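Local coordinates for protein CRISPR-associated endoribonuclease Cas2 2 (Sulfolobus solfataricus, PDB 3EXC) that cuts single-stranded RNA as a magnesium-dependent endoribonuclease of CRISPR antiviral defence, working as a homodimer that also assembles with Cas1, at residues S16-L21 / I33-F38. The protein carries 2 engineered substitutions. Residues are numbered along the deposited sequence; the frame is centred on the assembly and turned at random.
Sequences SKRNKL and IQRSAF. With NA (sodium ion), chain C.
Arg18 in the first turns of helix 15-27 faces the hairpin turn between strands 31-34 and 37-41, the backbones coming closest at Arg18 and Ser36, whose CA atoms lie 8.3 Å apart. Arg18 carries the helix side of the contact: with CG anti to the backbone N (chi1 177°), its chain reaches over to the turn, then bends at chi3. CD of Arg18 lies 3.6 Å from OG of Ser36, and one face of the guanidinium is turned toward Arg35. The two arginine side chains cross at about a right angle with their planes 47° apart, so this is no parallel stack. NH2 of Arg35 sits over that face of the Arg18 group, displaced toward its rim and 3.3 Å from NE of Arg18. Both nitrogens are donors and cannot bond to each other; Arg18 instead pairs through NH2 with Asp15, which probably offsets part of the repulsion. Next to the turn, Ile33 and Gln34 both face Ala37 in a classic beta bulge. Gln34 OE1 binds the sodium ion at 2.6 Å. Two waters and Tyr10 O of the second subunit also bind this ion, while Arg35 N donates to Asp11 of that subunit, the predicted catalytic magnesium ligand. The hairpin of this ferredoxin-like fold thus joins helix to dimer interface, and the two neighbouring arginines, one from the helix and one from the turn, probably make the electrostatic potential beside the predicted metal site more positive.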
loop_
_atom_site.group_PDB
_atom_site.type_symbol
_atom_site.label_atom_id
_atom_site.label_comp_id
_atom_site.label_asym_id
_atom_site.label_seq_id
_atom_site.Cartn_x
_atom_site.Cartn_y
_atom_site.Cartn_z
ATOM N N SER A 16 1.399 -18.058 -6.094
ATOM C CA SER A 16 1.200 -18.096 -7.509
ATOM C C SER A 16 0.195 -17.049 -8.010
ATOM O O SER A 16 0.382 -16.466 -9.076
ATOM C CB SER A 16 0.767 -19.505 -7.850
ATOM O OG SER A 16 0.244 -19.513 -9.145
ATOM N N LYS A 17 -0.864 -16.813 -7.236
ATOM C CA LYS A 17 -1.818 -15.761 -7.542
ATOM C C LYS A 17 -1.170 -14.405 -7.405
ATOM O O LYS A 17 -1.450 -13.530 -8.213
ATOM C CB LYS A 17 -3.051 -15.801 -6.634
ATOM C CG LYS A 17 -3.983 -16.986 -6.856
ATOM C CD LYS A 17 -5.288 -16.729 -6.132
ATOM C CE LYS A 17 -5.718 -17.910 -5.265
ATOM N NZ LYS A 17 -6.572 -18.887 -5.985
ATOM N N ARG A 18 -0.311 -14.231 -6.401
ATOM C CA ARG A 18 0.391 -12.957 -6.242
ATOM C C ARG A 18 1.187 -12.542 -7.489
ATOM O O ARG A 18 1.142 -11.398 -7.907
ATOM C CB ARG A 18 1.293 -12.882 -4.994
ATOM C CG ARG A 18 2.100 -11.534 -4.851
ATOM C CD ARG A 18 2.580 -11.190 -3.423
ATOM N NE ARG A 18 3.331 -12.342 -2.972
ATOM C CZ ARG A 18 2.766 -13.412 -2.400
ATOM N NH1 ARG A 18 1.461 -13.402 -2.175
ATOM N NH2 ARG A 18 3.481 -14.479 -2.038
ATOM N N ASN A 19 1.916 -13.438 -8.132
ATOM C CA ASN A 19 2.619 -12.906 -9.282
ATOM C C ASN A 19 1.877 -12.919 -10.593
ATOM O O ASN A 19 2.246 -12.148 -11.469
ATOM C CB ASN A 19 3.983 -13.505 -9.442
ATOM C CG ASN A 19 3.993 -14.926 -9.165
ATOM O OD1 ASN A 19 5.062 -15.514 -9.030
ATOM N ND2 ASN A 19 2.804 -15.529 -9.066
ATOM N N LYS A 20 0.835 -13.745 -10.735
ATOM C CA LYS A 20 -0.141 -13.494 -11.791
ATOM C C LYS A 20 -0.656 -12.053 -11.709
ATOM O O LYS A 20 -0.713 -11.351 -12.718
ATOM C CB LYS A 20 -1.300 -14.421 -11.644
ATOM C CG LYS A 20 -2.157 -14.530 -12.898
ATOM C CD LYS A 20 -3.250 -15.634 -12.746
ATOM C CE LYS A 20 -3.547 -16.299 -14.037
ATOM N NZ LYS A 20 -4.424 -17.478 -13.837
ATOM N N LEU A 21 -1.028 -11.611 -10.509
ATOM C CA LEU A 21 -1.544 -10.225 -10.303
ATOM C C LEU A 21 -0.482 -9.183 -10.628
ATOM O O LEU A 21 -0.742 -8.306 -11.415
ATOM C CB LEU A 21 -2.067 -10.032 -8.874
ATOM C CG LEU A 21 -2.680 -8.661 -8.583
ATOM C CD1 LEU A 21 -3.919 -8.441 -9.410
ATOM C CD2 LEU A 21 -3.004 -8.561 -7.099
ATOM N N ILE A 33 6.095 -0.376 -7.124
ATOM C CA ILE A 33 6.839 0.472 -6.188
ATOM C C ILE A 33 7.314 -0.332 -4.967
ATOM O O ILE A 33 8.210 0.128 -4.289
ATOM C CB ILE A 33 6.013 1.674 -5.675
ATOM C CG1 ILE A 33 4.776 1.184 -5.000
ATOM C CG2 ILE A 33 5.645 2.564 -6.799
ATOM C CD1 ILE A 33 3.918 2.301 -4.181
ATOM N N GLN A 34 6.695 -1.480 -4.644
ATOM C CA GLN A 34 7.151 -2.329 -3.510
ATOM C C GLN A 34 6.703 -3.695 -3.788
ATOM O O GLN A 34 5.914 -3.890 -4.682
ATOM C CB GLN A 34 6.327 -2.059 -2.271
ATOM C CG GLN A 34 6.656 -0.912 -1.577
ATOM C CD GLN A 34 6.027 -0.868 -0.228
ATOM O OE1 GLN A 34 5.594 -1.898 0.325
ATOM N NE2 GLN A 34 6.107 0.314 0.396
ATOM N N ARG A 35 7.066 -4.627 -2.927
ATOM C CA ARG A 35 6.659 -6.016 -3.118
ATOM C C ARG A 35 5.140 -6.239 -3.350
ATOM O O ARG A 35 4.719 -7.162 -4.082
ATOM C CB ARG A 35 7.144 -6.877 -1.957
ATOM C CG ARG A 35 6.264 -8.014 -1.652
ATOM C CD ARG A 35 6.714 -8.740 -0.403
ATOM N NE ARG A 35 5.610 -9.594 -0.000
ATOM C CZ ARG A 35 5.476 -10.852 -0.383
ATOM N NH1 ARG A 35 6.393 -11.411 -1.155
ATOM N NH2 ARG A 35 4.426 -11.552 0.008
ATOM N N SER A 36 4.291 -5.455 -2.718
ATOM C CA SER A 36 2.863 -5.736 -3.007
ATOM C C SER A 36 2.092 -4.444 -3.301
ATOM O O SER A 36 1.004 -4.262 -2.793
ATOM C CB SER A 36 2.244 -6.548 -1.854
ATOM O OG SER A 36 2.700 -7.904 -1.889
ATOM N N ALA A 37 2.684 -3.544 -4.093
ATOM C CA ALA A 37 2.062 -2.246 -4.331
ATOM C C ALA A 37 2.525 -1.767 -5.683
ATOM O O ALA A 37 3.659 -1.968 -6.068
ATOM C CB ALA A 37 2.448 -1.264 -3.216
ATOM N N PHE A 38 1.620 -1.176 -6.419
ATOM C CA PHE A 38 1.900 -0.646 -7.744
ATOM C C PHE A 38 1.268 0.741 -7.807
ATOM O O PHE A 38 0.320 1.004 -7.037
ATOM C CB PHE A 38 1.197 -1.514 -8.799
ATOM C CG PHE A 38 1.984 -2.708 -9.227
ATOM C CD1 PHE A 38 2.594 -2.727 -10.468
ATOM C CD2 PHE A 38 2.116 -3.814 -8.372
ATOM C CE1 PHE A 38 3.344 -3.874 -10.874
ATOM C CE2 PHE A 38 2.865 -4.946 -8.711
ATOM C CZ PHE A 38 3.478 -4.996 -9.961
HETATM NA NA NA C . 4.391 -4.209 0.239
HETATM O O HOH W 1 1.650 -3.946 0.825
HETATM O O HOH W 2 4.548 -6.615 1.503
#